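Local coordinates for malate dehydrogenase (Picrophilus torridus, PDB 4BGV), which probably catalyses the reversible, NAD-dependent oxidation of malate to oxaloacetate in the tricarboxylic acid cycle, at residues 8-13 / 36-41; 14-19 / 229-234; 60-65 / 70-75; 122-125 / 129-132. All coordinates share one frame; numbering follows the deposited sequence.

Contact 1: residues 8-13 / 36-41; sequences IGAGAV and DGLAEG
The glycine-rich turn of a Rossmann fold, which as in its relatives probably receives the NAD(+) pyrophosphate, here sets Ala10 against Leu38 and Ala39 at the start of helix 38-47. It illustrates how small side chains allow a nucleotide-binding loop and a neighbouring helix to lie close, the CA atoms of Ala10 and Ala39 5.2 Å apart. Ala10 points its CB at the helix start, 3.6 Å from CA of Ala39, and the two alanine methyls meet at 3.9 Å between their CB atoms. Leu38, one residue earlier, lies beside Ala39. With CG anti to the backbone N (chi1 -176°), its branch point stands 4.0 Å from Ala10 CB, while methyl CD2 comes 3.7 Å from Ala10 O and skirts the peptide that leads into Gly11. With an alanine in place of Leu38, CG and both methyls are gone, and Ala10 would probably lose part of the cover over its carbonyl group and one flank of its methyl. No hydrogen bond joins the two segments themselves. Each helix is preceded by a glycine at its N-cap position, Gly11 for helix 12-23 and Gly37 for helix 38-47, and Gly37 O accepts the first-turn bond from Gly41 N. The backbone of Ala10 finds its polar partners close by: its N bonds to Asp33 OD2, from a carboxylate thought to bind NAD(+), and its O to Lys42 NZ. Strand 28-33 runs alongside, where Ile31 touches both alanines and Asp33 touches Leu38 and Ala39, and Glu40 packs on Leu224 of a second subunit.

Contact 2: residues 14-19 / 229-234; sequences GATVAQ and SAFYAP
Thr16 carries this contact against Phe231 and Tyr232, and its few atoms serve as a worked example of a small side chain with a different task for each branch. CB lies 3.9 Å from O of Phe231, the residue at the N-cap of helix 232-246. From there the two branches part. The hydroxyl, OG1, is set beside the backbone N of Thr16 (chi1 -61°) and bonds to Ala12 O one turn back in its own helix; roughly at a right angle to that bond, OG1 also meets the edge of the Phe231 ring near its plane, 3.3 Å from CD2. Methyl CG2, anti to the backbone N, comes 3.4 Å from Phe231 O and continues to the Tyr232 backbone, where CA is 4.2 Å off. It also comes within 4.3 Å of Tyr232 CD1. Within the second segment, CE2 of Phe231 sits over one face of the Tyr232 ring, offset toward its rim. Asp45 of the second subunit accepts hydrogen bonds from the backbone N atoms of Phe231, Tyr232 and Ala233, a negative charge at a helix start, which would be expected to interact favourably with the helix dipole. The first helix of the Rossmann domain thus meets the catalytic domain beside a subunit interface, the two-domain architecture of the lactate and malate dehydrogenases.

Contact 3: residues 60-65 / 70-75; sequences KGFCTA and YAEMKG
From Thr64 and Tyr70, whose CA atoms are 6.6 Å apart, the backbones of strand 59-63 and the 3-10 segment that runs through 70-73 draw apart to 8.1 Å between the CA atoms of Phe62 and Glu72. Two residue pairs join the segments, each an example of an aliphatic group laid over an aromatic face. In the inner pair, methyl CG2 of Thr64 stands over the centre of the Tyr70 ring, 3.6 Å from the centroid and only 9° off the normal, a CH-pi contact. The hydroxyls of the same two residues share one water, 2.6 Å from Thr64 OG1 and 2.8 Å from Tyr70 OH. In the outer pair, CG of Glu72 lies over one face of Phe62, 3.8 Å from its centroid. A bend at chi2 (-72°) folds the glutamate so that its carboxylate stacks on the ring, the planes only 7° apart. A leucine in place of Tyr70 has neither ring nor hydroxyl, so the Thr64 methyl would probably lose its flat seat and the water one of its partners. Phe62 also meets the ring of Phe32, and Tyr70 touches Ile8, Ala110 and Tyr114. The arrangement belongs to the crossover of a Rossmann fold, in which the chain leaves edge strand 59-63 and returns to the sheet's middle at strand 78-81.

Contact 4: residues 122-125 / 129-132; sequences VVTN and IMAY
A flat group met across the contact is the peptide that links Thr124 to Asn125, and CG and CB of Met130 come over one face of it, well out of its plane. Met130 CG is 3.2 Å from Thr124 O, with an angle of about 115° at the oxygen, and Met130 CB is 3.4 Å from the same atom. The side chain of Asn125 leaves its backbone away from the helix, and lies against His180, the probable proton acceptor; Asn125 itself is thought to bind both substrate and NAD(+). The pattern is instructive: the carbonyl of Thr124, itself probably part of the NAD(+) site, meets a helix, while the next side chain, that of Asn125, lies by the probable proton acceptor. Met130 reaches the carbonyl with CG beside its own backbone N (chi1 -64°), and its chain then bends twice. Across it at about a right angle stands Thr124, whose CG2 meets the same CG at 4.0 Å, whereas Thr124 OG1 faces elsewhere and bonds to Ala83 O. Val122, the last residue of its strand, divides its two methyls between neighbours in the helix. CG1 touches Met130 CB at 3.8 Å, and CG2 comes within 4.2 Å of Ala131 CB. No hydrogen bond crosses between the segments, so apolar packing and the approach to the carbonyl make up the contact. Around it, strand 119-122 is paired with strands 78-81 and 145-147 in the parallel sheet, Leu97, Ile101 and Met104 of helix 93-114 cover Met130, Phe273 of strand 272-281 meets Ala131, and helix 295-321 packs on Ile129 and Tyr132.

From the N terminus, the first Rossmann strand runs into the glycine-rich turn, and contact 1 closes a loop of helix 12-23 and strand 28-33. Helix 12-23 also opens contact 2, whose partner comes 210 residues later, so these two contacts cross along the chain; they touch, Ala12 CB packing on Phe231 CG. Contacts 3 and 4 follow in series, both within the long span that contact 2 closes, and each joins segments only a few residues apart. Contact 3 meets contact 1 beside the outer strand, while contact 4 touches contact 1 through Val123 and Val13. Contacts 1, 3 and 4 knit the nucleotide-binding domain; contact 2 ties it to the C-terminal domain.

Contact 1: residues 8-13 / 36-41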
loop_
_atom_site.group_PDB
_atom_site.type_symbol
_atom_site.label_atom_id
_atom_site.label_comp_id
_atom_site.label_asym_id
_atom_site.label_seq_id
_atom_site.Cartn_x
_atom_site.Cartn_y
_atom_site.Cartn_z
ATOM N N ILE A 8 5.427 -24.349 5.122
ATOM C CA ILE A 8 5.647 -25.489 6.001
ATOM C C ILE A 8 6.336 -24.977 7.266
ATOM O O ILE A 8 7.453 -24.451 7.210
ATOM C CB ILE A 8 6.478 -26.578 5.293
ATOM C CG1 ILE A 8 5.774 -27.049 4.016
ATOM C CG2 ILE A 8 6.734 -27.764 6.230
ATOM C CD1 ILE A 8 6.549 -28.145 3.264
ATOM N N GLY A 9 5.647 -25.098 8.396
ATOM C CA GLY A 9 6.113 -24.555 9.666
ATOM C C GLY A 9 5.233 -23.380 10.059
ATOM O O GLY A 9 5.116 -22.406 9.310
ATOM N N ALA A 10 4.595 -23.479 11.221
ATOM C CA ALA A 10 3.699 -22.425 11.692
ATOM C C ALA A 10 4.197 -21.754 12.972
ATOM O O ALA A 10 3.419 -21.153 13.704
ATOM C CB ALA A 10 2.281 -22.974 11.879
ATOM N N GLY A 11 5.501 -21.844 13.227
ATOM C CA GLY A 11 6.116 -21.122 14.327
ATOM C C GLY A 11 6.256 -19.653 13.958
ATOM O O GLY A 11 5.642 -19.190 12.998
ATOM N N ALA A 12 7.073 -18.918 14.705
ATOM C CA ALA A 12 7.186 -17.469 14.501
ATOM C C ALA A 12 7.557 -17.109 13.061
ATOM O O ALA A 12 6.968 -16.220 12.468
ATOM C CB ALA A 12 8.218 -16.867 15.481
ATOM N N VAL A 13 8.543 -17.789 12.496
ATOM C CA VAL A 13 8.956 -17.410 11.141
ATOM C C VAL A 13 7.882 -17.743 10.111
ATOM O O VAL A 13 7.503 -16.896 9.317
ATOM C CB VAL A 13 10.334 -18.010 10.747
ATOM C CG1 VAL A 13 10.650 -17.721 9.271
ATOM C CG2 VAL A 13 11.420 -17.407 11.627
ATOM N N ASP A 36 -0.502 -30.198 16.560
ATOM C CA ASP A 36 -1.953 -30.127 16.387
ATOM C C ASP A 36 -2.511 -28.761 16.795
ATOM O O ASP A 36 -2.213 -28.247 17.872
ATOM C CB ASP A 36 -2.658 -31.247 17.157
ATOM C CG ASP A 36 -4.145 -31.321 16.845
ATOM O OD1 ASP A 36 -4.520 -31.212 15.653
ATOM O OD2 ASP A 36 -4.938 -31.473 17.796
ATOM N N GLY A 37 -3.299 -28.170 15.904
ATOM C CA GLY A 37 -3.943 -26.895 16.160
ATOM C C GLY A 37 -3.165 -25.654 15.746
ATOM O O GLY A 37 -3.764 -24.604 15.520
ATOM N N LEU A 38 -1.839 -25.757 15.669
ATOM C CA LEU A 38 -0.991 -24.567 15.523
ATOM C C LEU A 38 -1.171 -23.869 14.185
ATOM O O LEU A 38 -1.418 -22.663 14.143
ATOM C CB LEU A 38 0.496 -24.887 15.753
ATOM C CG LEU A 38 1.449 -23.679 15.721
ATOM C CD1 LEU A 38 1.142 -22.742 16.900
ATOM C CD2 LEU A 38 2.920 -24.141 15.758
ATOM N N ALA A 39 -1.043 -24.614 13.093
ATOM C CA ALA A 39 -1.211 -24.008 11.774
ATOM C C ALA A 39 -2.647 -23.519 11.552
ATOM O O ALA A 39 -2.854 -22.442 11.005
ATOM C CB ALA A 39 -0.803 -24.969 10.671
ATOM N N GLU A 40 -3.631 -24.307 11.970
ATOM C CA GLU A 40 -5.030 -23.868 11.880
ATOM C C GLU A 40 -5.261 -22.574 12.686
ATOM O O GLU A 40 -5.967 -21.654 12.239
ATOM C CB GLU A 40 -5.969 -24.992 12.357
ATOM C CG GLU A 40 -7.421 -24.583 12.503
ATOM C CD GLU A 40 -8.340 -25.757 12.837
ATOM O OE1 GLU A 40 -7.843 -26.900 12.940
ATOM O OE2 GLU A 40 -9.563 -25.527 12.985
ATOM N N GLY A 41 -4.660 -22.501 13.868
ATOM C CA GLY A 41 -4.795 -21.322 14.707
ATOM C C GLY A 41 -4.135 -20.095 14.097
ATOM O O GLY A 41 -4.724 -19.007 14.098
#

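Contact 2: residues 14-19 / 229-234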
loop_
_atom_site.group_PDB
_atom_site.type_symbol
_atom_site.label_atom_id
_atom_site.label_comp_id
_atom_site.label_asym_id
_atom_site.label_seq_id
_atom_site.Cartn_x
_atom_site.Cartn_y
_atom_site.Cartn_z
ATOM N N GLY A 14 7.377 -18.973 10.130
ATOM C CA GLY A 14 6.401 -19.384 9.129
ATOM C C GLY A 14 5.126 -18.562 9.198
ATOM O O GLY A 14 4.586 -18.121 8.166
ATOM N N ALA A 15 4.650 -18.305 10.410
ATOM C CA ALA A 15 3.411 -17.535 10.527
ATOM C C ALA A 15 3.614 -16.063 10.131
ATOM O O ALA A 15 2.724 -15.447 9.550
ATOM C CB ALA A 15 2.807 -17.665 11.916
ATOM N N THR A 16 4.794 -15.517 10.408
ATOM C CA THR A 16 5.096 -14.148 9.989
ATOM C C THR A 16 5.107 -14.082 8.468
ATOM O O THR A 16 4.586 -13.140 7.875
ATOM C CB THR A 16 6.452 -13.683 10.555
ATOM O OG1 THR A 16 6.373 -13.710 11.981
ATOM C CG2 THR A 16 6.793 -12.244 10.123
ATOM N N VAL A 17 5.704 -15.094 7.839
ATOM C CA VAL A 17 5.697 -15.167 6.388
ATOM C C VAL A 17 4.251 -15.149 5.896
ATOM O O VAL A 17 3.919 -14.399 4.982
ATOM C CB VAL A 17 6.410 -16.426 5.871
ATOM C CG1 VAL A 17 6.160 -16.608 4.369
ATOM C CG2 VAL A 17 7.913 -16.329 6.140
ATOM N N ALA A 18 3.406 -15.976 6.503
ATOM C CA ALA A 18 2.004 -16.065 6.085
ATOM C C ALA A 18 1.293 -14.717 6.239
ATOM O O ALA A 18 0.584 -14.260 5.328
ATOM C CB ALA A 18 1.274 -17.164 6.868
ATOM N N GLN A 19 1.495 -14.062 7.382
ATOM C CA GLN A 19 0.841 -12.768 7.607
ATOM C C GLN A 19 1.382 -11.723 6.629
ATOM O O GLN A 19 0.641 -10.858 6.153
ATOM C CB GLN A 19 1.022 -12.300 9.050
ATOM C CG GLN A 19 0.439 -10.900 9.341
ATOM C CD GLN A 19 -1.096 -10.855 9.254
ATOM O OE1 GLN A 19 -1.794 -10.994 10.267
ATOM N NE2 GLN A 19 -1.621 -10.633 8.051
ATOM N N SER A 229 14.409 -16.818 18.124
ATOM C CA SER A 229 15.258 -16.097 17.182
ATOM C C SER A 229 14.448 -15.071 16.388
ATOM O O SER A 229 13.237 -14.961 16.583
ATOM C CB SER A 229 15.996 -17.076 16.272
ATOM O OG SER A 229 15.093 -17.920 15.591
ATOM N N ALA A 230 15.115 -14.313 15.518
ATOM C CA ALA A 230 14.445 -13.266 14.733
ATOM C C ALA A 230 13.325 -13.840 13.867
ATOM O O ALA A 230 13.426 -14.976 13.383
ATOM C CB ALA A 230 15.465 -12.542 13.850
ATOM N N PHE A 231 12.269 -13.055 13.659
ATOM C CA PHE A 231 11.194 -13.469 12.769
ATOM C C PHE A 231 10.579 -12.351 11.919
ATOM O O PHE A 231 10.148 -12.607 10.806
ATOM C CB PHE A 231 10.101 -14.275 13.501
ATOM C CG PHE A 231 9.492 -13.568 14.670
ATOM C CD1 PHE A 231 10.137 -13.562 15.910
ATOM C CD2 PHE A 231 8.252 -12.939 14.549
ATOM C CE1 PHE A 231 9.554 -12.927 17.010
ATOM C CE2 PHE A 231 7.666 -12.303 15.644
ATOM C CZ PHE A 231 8.314 -12.290 16.874
ATOM N N TYR A 232 10.543 -11.125 12.428
ATOM C CA TYR A 232 9.972 -10.032 11.637
ATOM C C TYR A 232 10.789 -9.703 10.393
ATOM O O TYR A 232 10.253 -9.682 9.277
ATOM C CB TYR A 232 9.774 -8.765 12.479
ATOM C CG TYR A 232 8.635 -8.882 13.465
ATOM C CD1 TYR A 232 7.317 -9.054 13.011
ATOM C CD2 TYR A 232 8.864 -8.830 14.840
ATOM C CE1 TYR A 232 6.260 -9.158 13.900
ATOM C CE2 TYR A 232 7.800 -8.930 15.751
ATOM C CZ TYR A 232 6.511 -9.098 15.271
ATOM O OH TYR A 232 5.454 -9.222 16.147
ATOM N N ALA A 233 12.072 -9.413 10.577
ATOM C CA ALA A 233 12.921 -9.111 9.421
ATOM C C ALA A 233 13.092 -10.327 8.486
ATOM O O ALA A 233 12.971 -10.183 7.264
ATOM C CB ALA A 233 14.271 -8.523 9.850
ATOM N N PRO A 234 13.338 -11.532 9.053
ATOM C CA PRO A 234 13.305 -12.712 8.182
ATOM C C PRO A 234 11.979 -12.840 7.425
ATOM O O PRO A 234 12.003 -13.117 6.235
ATOM C CB PRO A 234 13.456 -13.870 9.171
ATOM C CG PRO A 234 14.297 -13.281 10.286
ATOM C CD PRO A 234 13.762 -11.883 10.427
#

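Contact 3: residues 60-65 / 70-75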
loop_
_atom_site.group_PDB
_atom_site.type_symbol
_atom_site.label_atom_id
_atom_site.label_comp_id
_atom_site.label_asym_id
_atom_site.label_seq_id
_atom_site.Cartn_x
_atom_site.Cartn_y
_atom_site.Cartn_z
ATOM N N LYS A 60 -5.569 -20.959 5.088
ATOM C CA LYS A 60 -5.966 -22.197 5.779
ATOM C C LYS A 60 -4.779 -22.825 6.503
ATOM O O LYS A 60 -3.624 -22.610 6.114
ATOM C CB LYS A 60 -6.541 -23.202 4.779
ATOM C CG LYS A 60 -7.830 -22.753 4.105
ATOM C CD LYS A 60 -8.402 -23.875 3.244
ATOM C CE LYS A 60 -9.730 -23.479 2.609
ATOM N NZ LYS A 60 -10.838 -23.426 3.600
ATOM N N GLY A 61 -5.053 -23.593 7.556
ATOM C CA GLY A 61 -3.985 -24.292 8.261
ATOM C C GLY A 61 -4.286 -25.770 8.467
ATOM O O GLY A 61 -5.443 -26.141 8.669
ATOM N N PHE A 62 -3.248 -26.609 8.448
ATOM C CA PHE A 62 -3.427 -28.054 8.517
ATOM C C PHE A 62 -2.404 -28.696 9.440
ATOM O O PHE A 62 -1.267 -28.229 9.518
ATOM C CB PHE A 62 -3.287 -28.658 7.120
ATOM C CG PHE A 62 -4.277 -28.123 6.137
ATOM C CD1 PHE A 62 -5.551 -28.668 6.056
ATOM C CD2 PHE A 62 -3.946 -27.044 5.324
ATOM C CE1 PHE A 62 -6.487 -28.167 5.150
ATOM C CE2 PHE A 62 -4.867 -26.533 4.422
ATOM C CZ PHE A 62 -6.137 -27.098 4.333
ATOM N N CYS A 63 -2.801 -29.773 10.117
ATOM C CA CYS A 63 -1.877 -30.516 10.967
ATOM C C CYS A 63 -1.246 -31.660 10.181
ATOM O O CYS A 63 -1.951 -32.488 9.605
ATOM C CB CYS A 63 -2.579 -31.057 12.218
ATOM S SG CYS A 63 -1.462 -31.956 13.323
ATOM N N THR A 64 0.083 -31.708 10.163
ATOM C CA THR A 64 0.791 -32.743 9.404
ATOM C C THR A 64 1.326 -33.883 10.274
ATOM O O THR A 64 2.225 -34.615 9.849
ATOM C CB THR A 64 1.938 -32.145 8.602
ATOM O OG1 THR A 64 2.731 -31.323 9.466
ATOM C CG2 THR A 64 1.383 -31.286 7.437
ATOM N N ALA A 65 0.776 -34.024 11.481
ATOM C CA ALA A 65 1.046 -35.208 12.308
ATOM C C ALA A 65 0.850 -36.469 11.469
ATOM O O ALA A 65 1.619 -37.429 11.575
ATOM C CB ALA A 65 0.142 -35.239 13.533
ATOM N N TYR A 70 -0.357 -33.264 3.798
ATOM C CA TYR A 70 0.463 -32.526 2.832
ATOM C C TYR A 70 -0.165 -32.535 1.437
ATOM O O TYR A 70 0.247 -31.776 0.569
ATOM C CB TYR A 70 1.878 -33.100 2.755
ATOM C CG TYR A 70 2.830 -32.600 3.817
ATOM C CD1 TYR A 70 3.166 -31.254 3.895
ATOM C CD2 TYR A 70 3.420 -33.478 4.717
ATOM C CE1 TYR A 70 4.055 -30.797 4.847
ATOM C CE2 TYR A 70 4.318 -33.029 5.668
ATOM C CZ TYR A 70 4.630 -31.692 5.729
ATOM O OH TYR A 70 5.516 -31.237 6.676
ATOM N N ALA A 71 -1.155 -33.402 1.221
ATOM C CA ALA A 71 -1.907 -33.399 -0.039
ATOM C C ALA A 71 -2.512 -32.023 -0.343
ATOM O O ALA A 71 -2.689 -31.659 -1.508
ATOM C CB ALA A 71 -2.997 -34.490 -0.026
ATOM N N GLU A 72 -2.807 -31.259 0.711
ATOM C CA GLU A 72 -3.328 -29.903 0.581
ATOM C C GLU A 72 -2.362 -28.892 -0.062
ATOM O O GLU A 72 -2.765 -27.780 -0.394
ATOM C CB GLU A 72 -3.829 -29.381 1.942
ATOM C CG GLU A 72 -5.002 -30.177 2.520
ATOM C CD GLU A 72 -6.297 -29.931 1.771
ATOM O OE1 GLU A 72 -6.299 -29.081 0.854
ATOM O OE2 GLU A 72 -7.316 -30.579 2.102
ATOM N N MET A 73 -1.106 -29.274 -0.266
ATOM C CA MET A 73 -0.155 -28.410 -0.973
ATOM C C MET A 73 -0.355 -28.436 -2.482
ATOM O O MET A 73 0.206 -27.606 -3.181
ATOM C CB MET A 73 1.302 -28.805 -0.666
ATOM C CG MET A 73 1.704 -28.642 0.793
ATOM S SD MET A 73 3.496 -28.764 0.978
ATOM C CE MET A 73 3.831 -30.405 0.352
ATOM N N LYS A 74 -1.144 -29.391 -2.981
ATOM C CA LYS A 74 -1.343 -29.543 -4.421
ATOM C C LYS A 74 -1.623 -28.211 -5.112
ATOM O O LYS A 74 -2.464 -27.424 -4.666
ATOM C CB LYS A 74 -2.467 -30.540 -4.715
ATOM C CG LYS A 74 -3.806 -30.176 -4.095
ATOM C CD LYS A 74 -4.865 -31.228 -4.402
ATOM C CE LYS A 74 -6.178 -30.910 -3.714
ATOM N NZ LYS A 74 -7.232 -31.888 -4.093
ATOM N N GLY A 75 -0.896 -27.957 -6.198
ATOM C CA GLY A 75 -1.090 -26.756 -6.986
ATOM C C GLY A 75 -0.442 -25.503 -6.421
ATOM O O GLY A 75 -0.734 -24.401 -6.877
HETATM O O HOH W 1 4.403 -29.505 8.550
#

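Contact 4: residues 122-125 / 129-132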
loop_
_atom_site.group_PDB
_atom_site.type_symbol
_atom_site.label_atom_id
_atom_site.label_comp_id
_atom_site.label_asym_id
_atom_site.label_seq_id
_atom_site.Cartn_x
_atom_site.Cartn_y
_atom_site.Cartn_z
ATOM N N VAL A 122 13.640 -22.179 0.575
ATOM C CA VAL A 122 14.071 -22.876 1.784
ATOM C C VAL A 122 14.649 -21.881 2.783
ATOM O O VAL A 122 15.522 -21.097 2.435
ATOM C CB VAL A 122 15.123 -23.966 1.451
ATOM C CG1 VAL A 122 15.509 -24.749 2.703
ATOM C CG2 VAL A 122 14.571 -24.908 0.393
ATOM N N VAL A 123 14.154 -21.930 4.022
ATOM C CA VAL A 123 14.503 -20.954 5.054
ATOM C C VAL A 123 15.349 -21.559 6.172
ATOM O O VAL A 123 16.215 -20.896 6.735
ATOM C CB VAL A 123 13.228 -20.372 5.688
ATOM C CG1 VAL A 123 13.550 -19.493 6.924
ATOM C CG2 VAL A 123 12.410 -19.605 4.635
ATOM N N THR A 124 15.069 -22.810 6.503
ATOM C CA THR A 124 15.799 -23.533 7.548
ATOM C C THR A 124 17.327 -23.345 7.434
ATOM O O THR A 124 17.915 -23.596 6.383
ATOM C CB THR A 124 15.434 -25.035 7.486
ATOM O OG1 THR A 124 14.002 -25.185 7.435
ATOM C CG2 THR A 124 15.975 -25.784 8.701
ATOM N N ASN A 125 17.962 -22.884 8.508
ATOM C CA ASN A 125 19.391 -22.537 8.485
ATOM C C ASN A 125 20.315 -23.738 8.779
ATOM O O ASN A 125 19.988 -24.580 9.607
ATOM C CB ASN A 125 19.655 -21.377 9.462
ATOM C CG ASN A 125 21.134 -21.015 9.583
ATOM O OD1 ASN A 125 21.675 -20.260 8.771
ATOM N ND2 ASN A 125 21.788 -21.537 10.619
ATOM N N ILE A 129 22.775 -25.376 2.610
ATOM C CA ILE A 129 22.800 -26.830 2.808
ATOM C C ILE A 129 21.391 -27.425 2.827
ATOM O O ILE A 129 21.163 -28.515 2.294
ATOM C CB ILE A 129 23.534 -27.250 4.117
ATOM C CG1 ILE A 129 24.821 -26.450 4.291
ATOM C CG2 ILE A 129 23.800 -28.770 4.141
ATOM C CD1 ILE A 129 25.777 -26.507 3.076
ATOM N N MET A 130 20.454 -26.741 3.472
ATOM C CA MET A 130 19.084 -27.245 3.545
ATOM C C MET A 130 18.402 -27.233 2.176
ATOM O O MET A 130 17.598 -28.116 1.888
ATOM C CB MET A 130 18.252 -26.489 4.589
ATOM C CG MET A 130 18.763 -26.669 6.016
ATOM S SD MET A 130 19.041 -28.388 6.484
ATOM C CE MET A 130 20.606 -28.259 7.334
ATOM N N ALA A 131 18.731 -26.251 1.332
ATOM C CA ALA A 131 18.267 -26.259 -0.052
ATOM C C ALA A 131 18.851 -27.447 -0.812
ATOM O O ALA A 131 18.172 -28.098 -1.606
ATOM C CB ALA A 131 18.622 -24.932 -0.761
ATOM N N TYR A 132 20.129 -27.720 -0.575
ATOM C CA TYR A 132 20.780 -28.886 -1.168
ATOM C C TYR A 132 20.065 -30.170 -0.749
ATOM O O TYR A 132 19.776 -31.028 -1.583
ATOM C CB TYR A 132 22.258 -28.904 -0.777
ATOM C CG TYR A 132 23.077 -29.998 -1.420
ATOM C CD1 TYR A 132 23.156 -30.125 -2.812
ATOM C CD2 TYR A 132 23.776 -30.902 -0.641
ATOM C CE1 TYR A 132 23.912 -31.132 -3.396
ATOM C CE2 TYR A 132 24.532 -31.904 -1.211
ATOM C CZ TYR A 132 24.600 -32.014 -2.584
ATOM O OH TYR A 132 25.359 -33.019 -3.126
#